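Odorant-binding protein 1F (Rattus norvegicus, PDB 3FIQ) probably binds a wide variety of odorants as a secreted lipocalin carrier of the nasal epithelium. Local coordinates at residues L5-S10 with F88-K93; E11-W16 with H41-D46; R17-V22 with E122-A127. All coordinates share one frame; numbering follows the deposited sequence. Where two conformers were deposited one is given.

Interaction 1. Residues L5-S10 with F88-K93; sequences LDISPS and FHVLKK. With EDO (1,2-ethanediol), chain D.
Leu-5, Ile-7 and Lys-93 meet round Val-90 where the N-terminal arm of this lipocalin closes over strand 85-93 of the β-barrel, at the classic β-bulge that Leu-91 and Lys-92 form opposite Phe-99. Val-90 points its two methyls at different residues of the arm. CG1 lies 3.9 Å from Leu-5 CB, while CG2 meets Ile-7 CG2 at 4.0 Å, the two side chains crossing at a slant. Leu-5 reaches further round the corner: with CG anti to its carbonyl carbon (chi1 -64°), its CD1 comes to rest 3.7 Å from Lys-92 CA and close to CG of Lys-93. From there the extended chain of Lys-93 runs back across Ile-7, whose CG2 touches its CD, and delivers the ammonium to the arm. NZ donates to the backbone O of Asp-6 at 2.7 Å, nearly along the C=O axis, and forms a salt bridge with Glu-11 OE2 as well. A methionine in place of Lys-93 would probably leave Asp-6 O and Glu-11 OE2 without the ammonium they share. The carboxylate of Asp-6 turns elsewhere, to Lys-72. A water joins the two backbones, accepting from Val-90 N at 2.9 Å and donating to Leu-5 O at 3.1 Å.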
loop_
_atom_site.group_PDB
_atom_site.type_symbol
_atom_site.label_atom_id
_atom_site.label_comp_id
_atom_site.label_asym_id
_atom_site.label_seq_id
_atom_site.Cartn_x
_atom_site.Cartn_y
_atom_site.Cartn_z
ATOM N N LEU A 5 3.504 -12.945 -6.134
ATOM C CA LEU A 5 2.303 -13.688 -5.808
ATOM C C LEU A 5 1.091 -13.118 -6.517
ATOM O O LEU A 5 0.831 -11.933 -6.420
ATOM C CB LEU A 5 2.050 -13.541 -4.337
ATOM C CG LEU A 5 3.103 -14.131 -3.429
ATOM C CD1 LEU A 5 2.802 -13.786 -2.024
ATOM C CD2 LEU A 5 3.090 -15.630 -3.657
ATOM N N ASP A 6 0.318 -13.953 -7.191
ATOM C CA ASP A 6 -0.861 -13.440 -7.890
ATOM C C ASP A 6 -1.990 -13.228 -6.871
ATOM O O ASP A 6 -1.989 -13.813 -5.818
ATOM C CB ASP A 6 -1.342 -14.413 -8.975
ATOM C CG ASP A 6 -0.336 -14.592 -10.107
ATOM O OD1 ASP A 6 0.108 -13.598 -10.712
ATOM O OD2 ASP A 6 -0.011 -15.760 -10.418
ATOM N N ILE A 7 -2.930 -12.361 -7.196
ATOM C CA ILE A 7 -4.153 -12.227 -6.403
ATOM C C ILE A 7 -5.386 -12.397 -7.280
ATOM O O ILE A 7 -5.415 -12.043 -8.473
ATOM C CB ILE A 7 -4.247 -10.843 -5.708
ATOM C CG1 ILE A 7 -3.895 -9.744 -6.690
ATOM C CG2 ILE A 7 -3.383 -10.829 -4.544
ATOM C CD1 ILE A 7 -3.833 -8.362 -6.062
ATOM N N SER A 8 -6.418 -12.942 -6.655
ATOM C CA SER A 8 -7.663 -13.196 -7.343
ATOM C C SER A 8 -8.723 -12.276 -6.861
ATOM O O SER A 8 -8.648 -11.701 -5.812
ATOM C CB SER A 8 -8.091 -14.628 -7.091
ATOM O OG SER A 8 -8.514 -14.758 -5.800
ATOM N N PRO A 9 -9.754 -12.098 -7.636
ATOM C CA PRO A 9 -10.843 -11.292 -7.130
ATOM C C PRO A 9 -11.400 -11.745 -5.795
ATOM O O PRO A 9 -11.763 -10.916 -4.927
ATOM C CB PRO A 9 -11.903 -11.381 -8.198
ATOM C CG PRO A 9 -11.154 -11.877 -9.431
ATOM C CD PRO A 9 -9.930 -12.534 -9.037
ATOM N N SER A 10 -11.597 -13.053 -5.639
ATOM C CA SER A 10 -12.120 -13.562 -4.387
ATOM C C SER A 10 -11.205 -13.194 -3.232
ATOM O O SER A 10 -11.683 -12.896 -2.116
ATOM C CB SER A 10 -12.191 -15.102 -4.446
ATOM O OG SER A 10 -13.215 -15.507 -5.339
ATOM N N PHE A 88 3.632 -1.601 -8.573
ATOM C CA PHE A 88 3.404 -2.321 -7.343
ATOM C C PHE A 88 3.102 -3.783 -7.512
ATOM O O PHE A 88 2.614 -4.221 -8.544
ATOM C CB PHE A 88 2.361 -1.590 -6.474
ATOM C CG PHE A 88 0.956 -1.585 -6.971
ATOM C CD1 PHE A 88 0.452 -0.537 -7.749
ATOM C CD2 PHE A 88 0.102 -2.615 -6.582
ATOM C CE1 PHE A 88 -0.872 -0.537 -8.137
ATOM C CE2 PHE A 88 -1.224 -2.599 -6.979
ATOM C CZ PHE A 88 -1.711 -1.566 -7.706
ATOM N N HIS A 89 3.447 -4.581 -6.505
ATOM C CA HIS A 89 3.182 -6.009 -6.578
ATOM C C HIS A 89 3.042 -6.580 -5.170
ATOM O O HIS A 89 3.336 -5.908 -4.185
ATOM C CB HIS A 89 4.265 -6.749 -7.423
ATOM C CG HIS A 89 5.640 -6.808 -6.822
ATOM N ND1 HIS A 89 6.503 -5.739 -6.771
ATOM C CD2 HIS A 89 6.324 -7.846 -6.286
ATOM C CE1 HIS A 89 7.649 -6.110 -6.213
ATOM N NE2 HIS A 89 7.553 -7.374 -5.889
ATOM N N VAL A 90 2.629 -7.846 -5.067
ATOM C CA VAL A 90 2.352 -8.459 -3.774
ATOM C C VAL A 90 3.575 -9.222 -3.277
ATOM O O VAL A 90 4.133 -10.014 -4.006
ATOM C CB VAL A 90 1.178 -9.414 -3.947
ATOM C CG1 VAL A 90 0.917 -10.185 -2.604
ATOM C CG2 VAL A 90 -0.076 -8.627 -4.356
ATOM N N LEU A 91 4.060 -8.909 -2.110
ATOM C CA LEU A 91 5.198 -9.594 -1.553
ATOM C C LEU A 91 4.757 -10.711 -0.647
ATOM O O LEU A 91 5.448 -11.727 -0.489
ATOM C CB LEU A 91 6.038 -8.677 -0.653
ATOM C CG LEU A 91 6.683 -7.476 -1.163
ATOM C CD1 LEU A 91 7.403 -6.719 -0.036
ATOM C CD2 LEU A 91 7.659 -7.865 -2.263
ATOM N N LYS A 92 3.630 -10.570 0.012
ATOM C CA LYS A 92 3.162 -11.579 0.942
ATOM C C LYS A 92 1.689 -11.471 1.037
ATOM O O LYS A 92 1.130 -10.403 1.009
ATOM C CB LYS A 92 3.742 -11.388 2.334
ATOM C CG LYS A 92 3.043 -12.189 3.457
ATOM C CD LYS A 92 3.182 -11.496 4.810
ATOM C CE LYS A 92 2.216 -12.043 5.823
ATOM N NZ LYS A 92 2.808 -13.247 6.424
ATOM N N LYS A 93 1.013 -12.602 1.163
ATOM C CA LYS A 93 -0.419 -12.500 1.356
ATOM C C LYS A 93 -0.939 -13.665 2.207
ATOM O O LYS A 93 -0.467 -14.806 2.073
ATOM C CB LYS A 93 -1.220 -12.423 0.069
ATOM C CG LYS A 93 -1.017 -13.506 -0.917
ATOM C CD LYS A 93 -2.142 -13.619 -1.983
ATOM C CE LYS A 93 -2.086 -15.061 -2.496
ATOM N NZ LYS A 93 -2.797 -15.333 -3.718
HETATM C C1 EDO D . -11.485 -15.440 -0.044
HETATM O O1 EDO D . -11.640 -14.109 0.489
HETATM C C2 EDO D . -10.249 -16.108 0.510
HETATM O O2 EDO D . -9.184 -15.187 0.808
HETATM O O HOH W 1 2.159 -9.331 -7.547
#

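Interaction 2. Residues E11-W16 with H41-D46; sequences EVNGDW and HMECGD
Gly-14 and Met-42 form an antiparallel hydrogen-bonded pair at the lipocalin GxW signature, Gly-14 to Trp-16, where the first barrel strand follows the short helix 9-12; Asp-15 and His-41 are the adjoining non-hydrogen-bonded pair. Backbone bonds run both ways, Gly-14 N to Met-42 O and Met-42 N to Gly-14 O, each 3.0 Å. Asn-13 extends the pairing with its side-chain amide: OD1 accepts from Cys-44 N at 2.8 Å, the donor tilted 27° from the carbonyl plane, while ND2 donates to Cys-44 O at 3.1 Å within the amide plane. Both bonds together fix the flip of this amide. Within residues 11-16, the indole is held at its edge, Trp-16 NE1 donating to Val-12 O at 2.8 Å.

Among apolar contacts, Met-42, bent at chi3 (-74°), lays its methyl CE over one face of Trp-16, 3.4 Å from the five-membered ring centroid, a CH-pi contact; SD stands farther above that face, a Met-aromatic contact. Cys-44 is disulfide-bonded to Cys-48.

Of the polar ring contacts, Gly-14 O lies over one face of His-41, and Asp-15 OD1 approaches the imidazole edge, 3.1 Å from CD2 of His-41.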
loop_
_atom_site.group_PDB
_atom_site.type_symbol
_atom_site.label_atom_id
_atom_site.label_comp_id
_atom_site.label_asym_id
_atom_site.label_seq_id
_atom_site.Cartn_x
_atom_site.Cartn_y
_atom_site.Cartn_z
ATOM N N GLU A 11 -9.894 -13.204 -3.447
ATOM C CA GLU A 11 -8.942 -12.837 -2.395
ATOM C C GLU A 11 -9.017 -11.362 -2.020
ATOM O O GLU A 11 -9.020 -10.978 -0.824
ATOM C CB GLU A 11 -7.510 -13.167 -2.783
ATOM C CG GLU A 11 -7.206 -14.684 -2.719
ATOM C CD GLU A 11 -5.936 -15.096 -3.387
ATOM O OE1 GLU A 11 -5.455 -14.443 -4.309
ATOM O OE2 GLU A 11 -5.412 -16.156 -3.017
ATOM N N VAL A 12 -9.113 -10.530 -3.035
ATOM C CA VAL A 12 -8.973 -9.102 -2.742
ATOM C C VAL A 12 -10.249 -8.270 -2.615
ATOM O O VAL A 12 -10.209 -7.257 -1.933
ATOM C CB VAL A 12 -8.026 -8.402 -3.706
ATOM C CG1 VAL A 12 -6.715 -9.089 -3.806
ATOM C CG2 VAL A 12 -8.615 -8.350 -4.958
ATOM N N ASN A 13 -11.374 -8.659 -3.186
ATOM C CA ASN A 13 -12.497 -7.793 -3.282
ATOM C C ASN A 13 -13.108 -7.531 -1.919
ATOM O O ASN A 13 -13.446 -8.449 -1.193
ATOM C CB ASN A 13 -13.521 -8.348 -4.252
ATOM C CG ASN A 13 -13.097 -8.160 -5.691
ATOM O OD1 ASN A 13 -11.994 -7.777 -5.969
ATOM N ND2 ASN A 13 -13.954 -8.556 -6.588
ATOM N N GLY A 14 -13.228 -6.281 -1.533
ATOM C CA GLY A 14 -13.807 -5.952 -0.247
ATOM C C GLY A 14 -13.100 -4.791 0.408
ATOM O O GLY A 14 -12.242 -4.172 -0.235
ATOM N N ASP A 15 -13.430 -4.541 1.673
ATOM C CA ASP A 15 -12.821 -3.441 2.397
ATOM C C ASP A 15 -11.459 -3.866 2.929
ATOM O O ASP A 15 -11.259 -5.005 3.353
ATOM C CB ASP A 15 -13.725 -3.099 3.570
ATOM C CG ASP A 15 -15.031 -2.430 3.179
ATOM O OD1 ASP A 15 -15.210 -1.899 2.086
ATOM O OD2 ASP A 15 -15.920 -2.398 4.085
ATOM N N TRP A 16 -10.541 -2.894 2.955
ATOM C CA TRP A 16 -9.178 -3.072 3.452
ATOM C C TRP A 16 -8.802 -1.783 4.107
ATOM O O TRP A 16 -9.317 -0.723 3.790
ATOM C CB TRP A 16 -8.176 -3.328 2.314
ATOM C CG TRP A 16 -8.301 -4.690 1.688
ATOM C CD1 TRP A 16 -9.159 -5.011 0.703
ATOM C CD2 TRP A 16 -7.608 -5.890 2.038
ATOM N NE1 TRP A 16 -9.030 -6.324 0.404
ATOM C CE2 TRP A 16 -8.086 -6.888 1.225
ATOM C CE3 TRP A 16 -6.582 -6.191 2.935
ATOM C CZ2 TRP A 16 -7.596 -8.209 1.260
ATOM C CZ3 TRP A 16 -6.100 -7.459 2.974
ATOM C CH2 TRP A 16 -6.593 -8.464 2.158
ATOM N N HIS A 41 -10.806 0.223 0.144
ATOM C CA HIS A 41 -11.452 -0.850 -0.611
ATOM C C HIS A 41 -10.629 -1.232 -1.790
ATOM O O HIS A 41 -9.930 -0.386 -2.358
ATOM C CB HIS A 41 -12.844 -0.340 -1.102
ATOM C CG HIS A 41 -13.785 -1.400 -1.594
ATOM N ND1 HIS A 41 -13.810 -1.799 -2.917
ATOM C CD2 HIS A 41 -14.709 -2.179 -0.942
ATOM C CE1 HIS A 41 -14.715 -2.770 -3.054
ATOM N NE2 HIS A 41 -15.292 -2.987 -1.899
ATOM N N MET A 42 -10.712 -2.509 -2.177
ATOM C CA MET A 42 -10.106 -3.013 -3.417
ATOM C C MET A 42 -11.094 -3.801 -4.189
ATOM O O MET A 42 -11.964 -4.529 -3.626
ATOM C CB MET A 42 -8.889 -3.857 -3.100
ATOM C CG MET A 42 -7.778 -3.106 -2.437
ATOM S SD MET A 42 -6.117 -3.850 -2.531
ATOM C CE MET A 42 -6.294 -5.176 -1.371
ATOM N N GLU A 43 -10.998 -3.709 -5.528
ATOM C CA GLU A 43 -11.881 -4.498 -6.349
ATOM C C GLU A 43 -11.240 -4.833 -7.675
ATOM O O GLU A 43 -10.755 -3.939 -8.350
ATOM C CB GLU A 43 -13.175 -3.748 -6.601
ATOM C CG GLU A 43 -14.158 -4.444 -7.466
ATOM C CD GLU A 43 -15.274 -3.504 -7.927
ATOM O OE1 GLU A 43 -15.247 -2.280 -7.632
ATOM O OE2 GLU A 43 -16.147 -3.995 -8.640
ATOM N N CYS A 44 -11.204 -6.103 -8.074
ATOM C CA CYS A 44 -10.832 -6.404 -9.439
ATOM C C CYS A 44 -11.765 -7.431 -10.037
ATOM O O CYS A 44 -12.579 -8.030 -9.318
ATOM C CB CYS A 44 -9.393 -6.866 -9.582
ATOM S SG CYS A 44 -8.856 -8.188 -8.371
ATOM N N GLY A 45 -11.609 -7.668 -11.346
ATOM C CA GLY A 45 -12.438 -8.596 -12.078
ATOM C C GLY A 45 -11.612 -9.717 -12.622
ATOM O O GLY A 45 -10.539 -9.989 -12.136
ATOM N N ASP A 46 -12.146 -10.394 -13.616
ATOM C CA ASP A 46 -11.444 -11.446 -14.313
ATOM C C ASP A 46 -9.923 -11.275 -14.235
ATOM O O ASP A 46 -9.352 -10.225 -14.694
ATOM C CB ASP A 46 -11.905 -11.425 -15.772
ATOM C CG ASP A 46 -13.435 -11.486 -15.904
ATOM O OD1 ASP A 46 -14.012 -12.539 -15.528
ATOM O OD2 ASP A 46 -14.055 -10.498 -16.381
#

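Interaction 3. Residues R17-V22 with E122-A127; sequences RTLYIV and EDLNKA
The guanidinium of Arg-17 turns one face to Glu-122, whose CB lies 4.0 Å from Arg-17 NH1. The two side chains run side by side in the same direction, with the guanidinium and carboxylate planes 80° apart, yet Arg-17 NH1 and Glu-122 OE1 stay 5.0 Å from each other. Any attraction between their opposite charges is therefore probably weak and long-range; Arg-17 also has a long, weak ion pair with Asp-153. The second flat group is the Tyr-20 ring. Leu-124 approaches it obliquely, setting CD1 3.8 Å from Tyr-20 CD2, with CE2 of the same ring nearly as close. In the ring plane, at the hydroxyl end, lies a water 2.8 Å from Tyr-20 OH. It accepts from Leu-124 N at 3.0 Å, so it ties the phenol to the backbone just before the helix. The ring of His-148 stacks with that of Tyr-20, and Lys-129 and Leu-132 of helix 126-138 add further contacts.

Leu-19 packs on the backbone of residues 122-124. Its two methyls part over it: CD2 rests 3.4 Å from Glu-122 O, and CD1 sits against the carbonyl carbon of Asp-123 and faces Leu-124 CD2 at 4.2 Å. In Leu-124, chi1 of -66° and chi2 near 180° send CD1 to Tyr-20 and CD2 toward Leu-19. Ile-97 touches both leucines and Val-117 lies against Leu-124, so the buried part continues onto neighbouring strands, while Asn-125 N-caps helix 126-138 through OD1 to Gln-128 N. The whole is the lipocalin arrangement in which the segment after the last long barrel strand packs against the outer side of the first strand and leads into the C-terminal helix packed outside the barrel.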
loop_
_atom_site.group_PDB
_atom_site.type_symbol
_atom_site.label_atom_id
_atom_site.label_comp_id
_atom_site.label_asym_id
_atom_site.label_seq_id
_atom_site.Cartn_x
_atom_site.Cartn_y
_atom_site.Cartn_z
ATOM N N ARG A 17 -7.860 -1.866 5.023
ATOM C CA ARG A 17 -7.295 -0.701 5.663
ATOM C C ARG A 17 -5.808 -0.803 5.645
ATOM O O ARG A 17 -5.225 -1.858 5.423
ATOM C CB ARG A 17 -7.710 -0.648 7.160
ATOM C CG ARG A 17 -7.171 -1.802 8.026
ATOM C CD ARG A 17 -7.855 -1.918 9.400
ATOM N NE ARG A 17 -7.645 -0.743 10.189
ATOM C CZ ARG A 17 -8.345 -0.342 11.250
ATOM N NH1 ARG A 17 -9.342 -1.071 11.740
ATOM N NH2 ARG A 17 -8.020 0.816 11.841
ATOM N N THR A 18 -5.152 0.338 5.835
ATOM C CA THR A 18 -3.696 0.360 5.911
ATOM C C THR A 18 -3.275 0.282 7.342
ATOM O O THR A 18 -3.630 1.151 8.170
ATOM C CB THR A 18 -3.147 1.623 5.315
ATOM O OG1 THR A 18 -3.560 1.753 3.958
ATOM C CG2 THR A 18 -1.597 1.614 5.339
ATOM N N LEU A 19 -2.417 -0.699 7.630
ATOM C CA LEU A 19 -1.846 -0.844 8.969
ATOM C C LEU A 19 -0.514 -0.156 9.145
ATOM O O LEU A 19 -0.330 0.592 10.111
ATOM C CB LEU A 19 -1.701 -2.326 9.327
ATOM C CG LEU A 19 -2.977 -3.173 9.302
ATOM C CD1 LEU A 19 -2.720 -4.563 9.881
ATOM C CD2 LEU A 19 -4.048 -2.515 10.094
ATOM N N TYR A 20 0.431 -0.376 8.203
ATOM C CA TYR A 20 1.740 0.199 8.281
ATOM C C TYR A 20 2.181 0.587 6.893
ATOM O O TYR A 20 1.809 -0.055 5.914
ATOM C CB TYR A 20 2.782 -0.809 8.811
ATOM C CG TYR A 20 2.592 -1.210 10.263
ATOM C CD1 TYR A 20 3.208 -0.472 11.268
ATOM C CD2 TYR A 20 1.813 -2.281 10.604
ATOM C CE1 TYR A 20 2.978 -0.814 12.610
ATOM C CE2 TYR A 20 1.560 -2.591 11.931
ATOM C CZ TYR A 20 2.193 -1.915 12.908
ATOM O OH TYR A 20 1.929 -2.264 14.221
ATOM N N ILE A 21 3.004 1.645 6.811
ATOM C CA ILE A 21 3.721 1.930 5.572
ATOM C C ILE A 21 5.158 2.218 5.924
ATOM O O ILE A 21 5.418 2.977 6.831
ATOM C CB ILE A 21 3.153 3.174 4.838
ATOM C CG1 ILE A 21 1.663 3.121 4.663
ATOM C CG2 ILE A 21 3.823 3.372 3.518
ATOM C CD1 ILE A 21 1.053 4.384 4.066
ATOM N N VAL A 22 6.125 1.670 5.176
ATOM C CA VAL A 22 7.511 2.043 5.402
ATOM C C VAL A 22 8.127 2.425 4.061
ATOM O O VAL A 22 7.785 1.843 3.032
ATOM C CB VAL A 22 8.252 0.969 6.088
ATOM C CG1 VAL A 22 8.361 -0.218 5.279
ATOM C CG2 VAL A 22 9.656 1.467 6.557
ATOM N N GLU A 122 -7.084 -5.108 12.557
ATOM C CA GLU A 122 -6.451 -3.872 12.996
ATOM C C GLU A 122 -4.974 -4.051 13.315
ATOM O O GLU A 122 -4.251 -3.069 13.415
ATOM C CB GLU A 122 -7.173 -3.260 14.216
ATOM C CG GLU A 122 -6.944 -3.914 15.532
ATOM C CD GLU A 122 -7.285 -2.976 16.691
ATOM O OE1 GLU A 122 -7.979 -1.957 16.432
ATOM O OE2 GLU A 122 -6.859 -3.265 17.837
ATOM N N ASP A 123 -4.518 -5.269 13.519
ATOM C CA ASP A 123 -3.113 -5.481 13.959
ATOM C C ASP A 123 -2.360 -6.548 13.190
ATOM O O ASP A 123 -2.953 -7.506 12.741
ATOM C CB ASP A 123 -3.049 -5.878 15.450
ATOM C CG ASP A 123 -4.066 -6.976 15.850
ATOM O OD1 ASP A 123 -3.915 -8.182 15.488
ATOM O OD2 ASP A 123 -5.014 -6.627 16.603
ATOM N N LEU A 124 -1.043 -6.397 13.095
ATOM C CA LEU A 124 -0.135 -7.503 12.828
ATOM C C LEU A 124 0.199 -8.222 14.119
ATOM O O LEU A 124 0.306 -7.619 15.215
ATOM C CB LEU A 124 1.177 -6.996 12.206
ATOM C CG LEU A 124 1.032 -6.395 10.803
ATOM C CD1 LEU A 124 2.445 -5.978 10.299
ATOM C CD2 LEU A 124 0.357 -7.383 9.848
ATOM N N ASN A 125 0.484 -9.524 14.004
ATOM C CA ASN A 125 1.053 -10.241 15.126
ATOM C C ASN A 125 2.597 -10.033 15.174
ATOM O O ASN A 125 3.191 -9.401 14.305
ATOM C CB ASN A 125 0.575 -11.718 15.101
ATOM C CG ASN A 125 1.125 -12.510 13.923
ATOM O OD1 ASN A 125 2.287 -12.400 13.570
ATOM N ND2 ASN A 125 0.281 -13.346 13.331
ATOM N N LYS A 126 3.237 -10.574 16.213
ATOM C CA LYS A 126 4.633 -10.275 16.408
ATOM C C LYS A 126 5.462 -10.859 15.268
ATOM O O LYS A 126 6.397 -10.238 14.795
ATOM C CB LYS A 126 5.137 -10.800 17.796
ATOM C CG LYS A 126 6.626 -10.546 18.001
ATOM C CD LYS A 126 7.130 -10.973 19.410
ATOM C CE LYS A 126 6.824 -12.430 19.740
ATOM N NZ LYS A 126 7.465 -13.366 18.770
ATOM N N ALA A 127 5.138 -12.070 14.848
ATOM C CA ALA A 127 5.804 -12.694 13.746
ATOM C C ALA A 127 5.706 -11.866 12.435
ATOM O O ALA A 127 6.682 -11.747 11.673
ATOM C CB ALA A 127 5.251 -14.086 13.538
HETATM O O HOH W 2 -0.208 -3.991 14.616
#

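Interactions 1 and 2 share helix 9-12 and touch directly, through the Lys-93 to Glu-11 salt bridge and the packing of Ile-7 on Val-12. Interaction 3 stands apart, its centre about 17 Å from that of interaction 1 and about 19 Å from that of interaction 2, but strand 14-23 links it to interaction 2. Each mixes buried and exposed residues, four of nine touching residues being buried in interaction 2 and two of seven in interaction 1. Their chemistry follows their place: interaction 2 joins sheet neighbours and depends on direct backbone and amide bonds; interaction 1 holds an arm by one lysine, a water and aliphatic packing; interaction 3, on the outer side of the barrel wall, relies on leucines, a tyrosine and a water.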